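Local coordinates for minor structural protein 5 (Lactococcus phage Tuc2009, PDB 5E7T) that is a minor structural protein of the phage particle that probably binds host cell-surface carbohydrate through a galactose-binding-like beta-sandwich domain, at residues E55-G60 and S172-V177; T87-V92 and K181-S186; I122-L127 and Q143-P148. All blocks are in the same frame, centred on the assembly; numbering follows the deposited sequence.

Interaction 1 of 3, residues E55-G60 and S172-V177; sequences EVTMKG and SFTIRV
The F173 ring carries M58 over one face, with CB 3.8 Å above the ring plane and displaced toward the rim. M58 CG reaches 3.6 Å from F173 CE1, so two carbons of the methionine line the ring. The second flat group, the R176 guanidinium, meets E55 at its edge. These residues sit on neighbouring antiparallel strands of a five-stranded sheet in the beta-sandwich. On the face of V56, M58, F173 and I175 the contact is apolar. F173 is turned with CG between the backbone N and the carbonyl carbon (chi1 60°), which lays its ring beside M58. W97 and F108 also meet the ring there, joined by V163 from the other sheet. Backbone bonds run in pairs between V56 and I175 and between M58 and F173. The opposite face is polar. T57 OG1 and T174 OG1 form a weak hydrogen bond of 3.4 Å. K59 CG touches S172 CB, and the chain then leads away to a salt bridge with E170. The extended E55 chain forms a salt bridge with R176, the carboxylate and guanidinium planes 22° apart. E55 OE1 accepts R176 NE at 3.2 Å, on its anti side, and more weakly R176 NH2.

Interaction 2 of 3, residues T87-V92 and K181-S186; sequences TMSVDV and KQELGS
T87 is gripped by both backbone and side chain. Its N donates to E183 O at 2.8 Å, and its O takes the N-H of E183. Two residues along the strand, S89 N bonds K181 O at 2.9 Å, and K181 N returns a bond to S89 O. Between these two hydrogen-bonded pairs lies the non-hydrogen-bonded pair M88 and Q182. Here M88 CA comes 3.2 Å from K181 O in a CA-H...O contact. The T87 hydroxyl adds a tie beyond the end of the strand. T87 OG1 stands beside its own backbone N (chi1 -57°) and donates to G185 O at 2.7 Å. It approaches from above the carbonyl plane, 44° out of it. This is an antiparallel beta ladder between the central strand 171-184 of a five-stranded sheet and its neighbour 85-98, running out where strand 171-184 ends. At the backbone angles of G185 a side chain would run into the carbonyl O of L184, and the turn there brings the G185 carbonyl to T87. Further out, T87 OG1 also bonds T144 OG1 on the next strand. On the face of T87, S89, K181 and E183, the K181 chain is fully extended, and its NZ forms a salt bridge to E183 OE1, 3.3 Å away. Both ends are held by other parts of the chain: K181 NZ donates to P190 O and N27 O, while E183 OE1 bonds T189 OG1. S89 OG lies 3.7 Å from K181 CB. On the other face, M88 packs on C123 and I125 of the second sheet.

Interaction 3 of 3, residues I122-L127 and Q143-P148; sequences ICTIDL and QTSTIP
I122 packs against I147 and P148, and this is the close, apolar end of the contact. I122 CG2 meets I147 CD1 at 3.8 Å, the two side chains crossing at a slant. The proline comes in at about a right angle to the isoleucine side chain. Its CD lies 3.6 Å from I122 CA, and its CG approaches I122 CG1. I147 keeps CG1 beside its backbone N (chi1 -57°), and a second bend at chi2 brings CD1 back toward I122, with Y80 touching both isoleucines. Next along, C123 SG sits 4.0 Å from S145 CB, and M88 and Q182 pack on C123 from the other strands.

Toward Q143 the strands are held more loosely, and polar atoms take over. S145 OG accepts a weak but nearly straight bond from T124 N, 3.4 Å long. A water sits beside it. It accepts from S145 OG at 2.6 Å and donates to T124 O and to Q143 O, so one molecule joins both backbones. Beyond the water, the side chains of I125 and Q143 run past each other in opposite directions, with I125 CG1 3.9 Å from Q143 CB. The Q143 amide turns back and gives NE2 to T144 O, with a further weak bond to the backbone of another protein's chain. T146 is the exposed residue here, and its CB is directed away from the first strand. I122 and C123 form a classic beta bulge opposite Q112, where the chain turns a corner. The arrangement is an edge of a beta-sandwich, with end strands from two sheets facing each other through side chains and a water instead of a backbone ladder.

In the fold
From the N terminus the chain reaches strand 53-60, whose neighbour on one side, 172-177, comes much later in the chain. Interaction 1 therefore closes a loop of more than a hundred residues. Strand 85-98 starts inside that loop but pairs with 181-186 beyond it, so interactions 1 and 2 cross. Both share strand 171-184, which lies between the other two in one sheet. Interaction 3 closes the short loop from 122-127 to 143-148 and nests inside both. It ties the four-stranded sheet to the five-stranded one. The contacts also meet: I175 packs on V92 and L127, and M88 N probably bonds Q143 O.

Interaction 1 of 3, residues E55-G60 and S172-V177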
# COMPACT_ATOMS: atom_id res chain seq x y z
N GLU B 55 13.82 50.65 23.21
CA GLU B 55 13.29 51.86 23.84
C GLU B 55 11.97 51.51 24.50
O GLU B 55 11.18 50.77 23.92
CB GLU B 55 13.11 53.00 22.82
CG GLU B 55 13.05 54.39 23.44
CD GLU B 55 12.71 55.52 22.50
OE1 GLU B 55 13.58 56.39 22.27
OE2 GLU B 55 11.55 55.57 22.02
N VAL B 56 11.74 52.03 25.71
CA VAL B 56 10.53 51.79 26.49
C VAL B 56 10.31 52.96 27.43
O VAL B 56 11.27 53.52 27.95
CB VAL B 56 10.52 50.40 27.23
CG1 VAL B 56 11.49 50.38 28.41
CG2 VAL B 56 9.12 50.00 27.66
N THR B 57 9.04 53.32 27.62
CA THR B 57 8.59 54.45 28.43
C THR B 57 7.77 53.94 29.60
O THR B 57 6.77 53.26 29.40
CB THR B 57 7.81 55.41 27.53
OG1 THR B 57 8.58 55.71 26.35
CG2 THR B 57 7.39 56.65 28.22
N MET B 58 8.19 54.25 30.80
CA MET B 58 7.53 53.85 32.03
C MET B 58 6.78 55.06 32.57
O MET B 58 7.39 56.11 32.75
CB MET B 58 8.56 53.37 33.04
CG MET B 58 9.60 52.44 32.47
SD MET B 58 9.00 50.76 32.44
CE MET B 58 9.81 50.12 33.80
N LYS B 59 5.44 54.91 32.80
CA LYS B 59 4.50 55.95 33.23
C LYS B 59 3.55 55.41 34.31
O LYS B 59 2.93 54.36 34.13
CB LYS B 59 3.67 56.38 32.01
CG LYS B 59 3.04 57.76 32.04
CD LYS B 59 2.63 58.13 30.62
CE LYS B 59 1.84 59.40 30.50
NZ LYS B 59 0.44 59.26 30.99
N GLY B 60 3.39 56.15 35.39
CA GLY B 60 2.49 55.72 36.45
C GLY B 60 2.25 56.77 37.50
O GLY B 60 3.04 57.71 37.64
N SER B 172 7.14 59.76 34.77
CA SER B 172 7.46 59.00 33.56
C SER B 172 8.89 59.25 33.09
O SER B 172 9.49 60.27 33.42
CB SER B 172 6.48 59.30 32.43
OG SER B 172 6.34 60.70 32.25
N PHE B 173 9.45 58.29 32.35
CA PHE B 173 10.76 58.41 31.74
C PHE B 173 10.83 57.53 30.50
O PHE B 173 9.99 56.65 30.33
CB PHE B 173 11.93 58.13 32.72
CG PHE B 173 11.96 56.76 33.37
CD1 PHE B 173 12.49 55.67 32.69
CD2 PHE B 173 11.44 56.57 34.64
CE1 PHE B 173 12.49 54.40 33.28
CE2 PHE B 173 11.43 55.30 35.23
CZ PHE B 173 11.95 54.23 34.54
N THR B 174 11.82 57.78 29.64
CA THR B 174 12.06 56.97 28.46
C THR B 174 13.47 56.51 28.58
O THR B 174 14.35 57.32 28.89
CB THR B 174 11.75 57.73 27.20
OG1 THR B 174 10.45 58.33 27.33
CG2 THR B 174 11.79 56.86 25.99
N ILE B 175 13.68 55.20 28.46
CA ILE B 175 14.96 54.54 28.64
C ILE B 175 15.30 53.69 27.45
O ILE B 175 14.43 53.05 26.86
CB ILE B 175 14.97 53.71 29.97
CG1 ILE B 175 16.39 53.20 30.33
CG2 ILE B 175 13.92 52.59 29.98
CD1 ILE B 175 16.51 52.40 31.64
N ARG B 176 16.58 53.68 27.09
CA ARG B 176 17.11 52.87 26.02
C ARG B 176 18.00 51.83 26.66
O ARG B 176 18.77 52.17 27.56
CB ARG B 176 17.87 53.73 25.02
CG ARG B 176 16.91 54.53 24.18
CD ARG B 176 17.64 55.44 23.25
NE ARG B 176 16.73 56.11 22.34
CZ ARG B 176 17.12 56.93 21.37
NH1 ARG B 176 18.41 57.17 21.18
NH2 ARG B 176 16.23 57.52 20.59
N VAL B 177 17.81 50.56 26.30
CA VAL B 177 18.59 49.47 26.87
C VAL B 177 19.37 48.81 25.74
O VAL B 177 18.77 48.35 24.78
CB VAL B 177 17.67 48.50 27.64
CG1 VAL B 177 18.41 47.23 28.02
CG2 VAL B 177 17.06 49.17 28.87

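Interaction 2 of 3, residues T87-V92 and K181-S186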
# COMPACT_ATOMS: atom_id res chain seq x y z
N THR B 87 26.78 37.57 36.99
CA THR B 87 27.03 38.99 36.83
C THR B 87 26.18 39.56 35.71
O THR B 87 26.16 39.02 34.59
CB THR B 87 28.55 39.27 36.68
OG1 THR B 87 29.25 38.76 37.82
CG2 THR B 87 28.86 40.75 36.55
N MET B 88 25.48 40.67 36.00
CA MET B 88 24.66 41.38 35.05
C MET B 88 25.37 42.65 34.65
O MET B 88 25.96 43.29 35.50
CB MET B 88 23.29 41.69 35.64
CG MET B 88 22.44 40.48 35.80
SD MET B 88 20.81 40.96 36.39
CE MET B 88 19.98 41.28 34.79
N SER B 89 25.35 42.98 33.35
CA SER B 89 26.00 44.16 32.73
C SER B 89 25.02 44.70 31.67
O SER B 89 24.37 43.91 31.00
CB SER B 89 27.33 43.79 32.08
OG SER B 89 27.58 42.39 32.04
N VAL B 90 24.87 46.04 31.57
CA VAL B 90 23.93 46.67 30.63
C VAL B 90 24.30 48.12 30.40
O VAL B 90 24.81 48.78 31.32
CB VAL B 90 22.45 46.49 31.12
CG1 VAL B 90 22.19 47.22 32.44
CG2 VAL B 90 21.46 46.92 30.05
N ASP B 91 24.06 48.62 29.16
CA ASP B 91 24.19 50.01 28.73
C ASP B 91 22.80 50.60 28.77
O ASP B 91 21.86 50.01 28.26
CB ASP B 91 24.77 50.14 27.32
CG ASP B 91 26.23 49.78 27.20
OD1 ASP B 91 26.86 49.43 28.23
OD2 ASP B 91 26.74 49.78 26.06
N VAL B 92 22.65 51.75 29.41
CA VAL B 92 21.36 52.37 29.64
C VAL B 92 21.39 53.88 29.32
O VAL B 92 22.40 54.55 29.59
CB VAL B 92 20.98 52.01 31.09
CG1 VAL B 92 20.69 53.21 31.97
CG2 VAL B 92 19.85 51.00 31.11
N LYS B 181 23.34 41.83 29.48
CA LYS B 181 24.09 40.60 29.65
C LYS B 181 23.97 40.08 31.03
O LYS B 181 23.98 40.84 32.01
CB LYS B 181 25.59 40.82 29.34
CG LYS B 181 26.37 39.52 29.04
CD LYS B 181 27.86 39.72 29.03
CE LYS B 181 28.56 38.47 28.58
NZ LYS B 181 30.03 38.52 28.85
N GLN B 182 23.90 38.76 31.11
CA GLN B 182 23.92 37.98 32.34
C GLN B 182 24.86 36.83 32.04
O GLN B 182 24.73 36.18 30.99
CB GLN B 182 22.53 37.48 32.74
CG GLN B 182 22.64 36.48 33.88
CD GLN B 182 21.36 35.82 34.24
OE1 GLN B 182 20.80 36.12 35.28
NE2 GLN B 182 20.93 34.84 33.45
N GLU B 183 25.82 36.60 32.92
CA GLU B 183 26.80 35.53 32.75
C GLU B 183 27.11 34.87 34.07
O GLU B 183 26.97 35.48 35.12
CB GLU B 183 28.08 36.08 32.14
CG GLU B 183 28.86 37.01 33.05
CD GLU B 183 29.70 37.98 32.27
OE1 GLU B 183 30.84 37.61 31.91
OE2 GLU B 183 29.22 39.11 32.01
N LEU B 184 27.57 33.64 34.02
CA LEU B 184 27.96 32.91 35.21
C LEU B 184 29.31 33.48 35.64
O LEU B 184 30.19 33.67 34.81
CB LEU B 184 28.05 31.42 34.84
CG LEU B 184 28.62 30.47 35.89
CD1 LEU B 184 27.67 30.32 37.07
CD2 LEU B 184 29.03 29.17 35.25
N GLY B 185 29.46 33.78 36.91
CA GLY B 185 30.72 34.36 37.35
C GLY B 185 30.60 35.64 38.14
O GLY B 185 29.49 36.11 38.39
N SER B 186 31.75 36.18 38.57
CA SER B 186 31.89 37.38 39.39
C SER B 186 32.46 38.57 38.60
O SER B 186 32.77 39.61 39.19
CB SER B 186 32.81 37.08 40.57
OG SER B 186 32.18 36.22 41.49

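Interaction 3 of 3, residues I122-L127 and Q143-P148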
# COMPACT_ATOMS: atom_id res chain seq x y z
N ILE B 122 16.74 36.75 42.95
CA ILE B 122 17.63 35.68 42.54
C ILE B 122 18.83 36.35 41.88
O ILE B 122 19.96 36.16 42.31
CB ILE B 122 16.89 34.67 41.59
CG1 ILE B 122 15.81 33.89 42.35
CG2 ILE B 122 17.87 33.71 40.86
CD1 ILE B 122 14.65 33.30 41.49
N CYS B 123 18.58 37.16 40.86
CA CYS B 123 19.62 37.83 40.10
C CYS B 123 19.05 39.14 39.62
O CYS B 123 18.05 39.17 38.90
CB CYS B 123 20.08 36.97 38.93
SG CYS B 123 21.59 37.55 38.16
N THR B 124 19.64 40.23 40.09
CA THR B 124 19.14 41.58 39.86
C THR B 124 20.23 42.65 39.55
O THR B 124 21.43 42.41 39.79
CB THR B 124 18.32 41.97 41.08
OG1 THR B 124 17.73 43.26 40.89
CG2 THR B 124 19.14 41.91 42.36
N ILE B 125 19.79 43.83 39.07
CA ILE B 125 20.61 44.99 38.78
C ILE B 125 19.79 46.26 38.93
O ILE B 125 18.80 46.44 38.23
CB ILE B 125 21.38 44.90 37.44
CG1 ILE B 125 22.41 46.05 37.30
CG2 ILE B 125 20.44 44.77 36.20
CD1 ILE B 125 23.36 45.84 36.26
N ASP B 126 20.20 47.13 39.87
CA ASP B 126 19.55 48.41 40.14
C ASP B 126 19.85 49.36 38.98
O ASP B 126 20.96 49.38 38.45
CB ASP B 126 20.10 49.02 41.44
CG ASP B 126 19.46 48.63 42.76
OD1 ASP B 126 18.39 47.95 42.74
OD2 ASP B 126 20.01 49.04 43.83
N LEU B 127 18.84 50.15 38.60
CA LEU B 127 18.97 51.14 37.55
C LEU B 127 18.97 52.53 38.19
O LEU B 127 18.54 52.62 39.35
CB LEU B 127 17.88 50.96 36.49
CG LEU B 127 17.94 49.65 35.70
CD1 LEU B 127 17.00 49.70 34.53
CD2 LEU B 127 19.34 49.35 35.22
N GLN B 143 26.60 44.47 38.15
CA GLN B 143 26.25 43.95 39.48
C GLN B 143 26.38 42.43 39.52
O GLN B 143 25.83 41.74 38.66
CB GLN B 143 24.83 44.37 39.87
CG GLN B 143 24.31 43.84 41.20
CD GLN B 143 24.89 44.52 42.39
OE1 GLN B 143 24.63 45.70 42.67
NE2 GLN B 143 25.62 43.75 43.18
N THR B 144 27.12 41.90 40.53
CA THR B 144 27.25 40.46 40.73
C THR B 144 26.22 40.09 41.77
O THR B 144 26.07 40.81 42.76
CB THR B 144 28.67 40.05 41.10
OG1 THR B 144 29.60 40.54 40.12
CG2 THR B 144 28.81 38.56 41.22
N SER B 145 25.49 39.00 41.53
CA SER B 145 24.44 38.51 42.41
C SER B 145 24.74 37.08 42.88
O SER B 145 25.22 36.27 42.09
CB SER B 145 23.11 38.54 41.69
OG SER B 145 22.72 39.88 41.41
N THR B 146 24.46 36.76 44.17
CA THR B 146 24.61 35.41 44.71
C THR B 146 23.23 34.72 44.75
O THR B 146 22.26 35.24 45.34
CB THR B 146 25.30 35.43 46.07
OG1 THR B 146 26.53 36.12 45.95
CG2 THR B 146 25.57 34.05 46.59
N ILE B 147 23.14 33.56 44.09
CA ILE B 147 21.92 32.76 44.00
C ILE B 147 21.43 32.39 45.40
O ILE B 147 22.18 31.80 46.17
CB ILE B 147 22.08 31.55 43.05
CG1 ILE B 147 22.52 31.99 41.64
CG2 ILE B 147 20.82 30.70 43.00
CD1 ILE B 147 21.57 32.98 40.93
N PRO B 148 20.19 32.80 45.75
CA PRO B 148 19.67 32.47 47.09
C PRO B 148 19.27 30.99 47.20
O PRO B 148 19.06 30.30 46.17
CB PRO B 148 18.47 33.41 47.22
CG PRO B 148 17.98 33.55 45.83
CD PRO B 148 19.18 33.53 44.95
O HOH W 1 23.38 40.66 38.98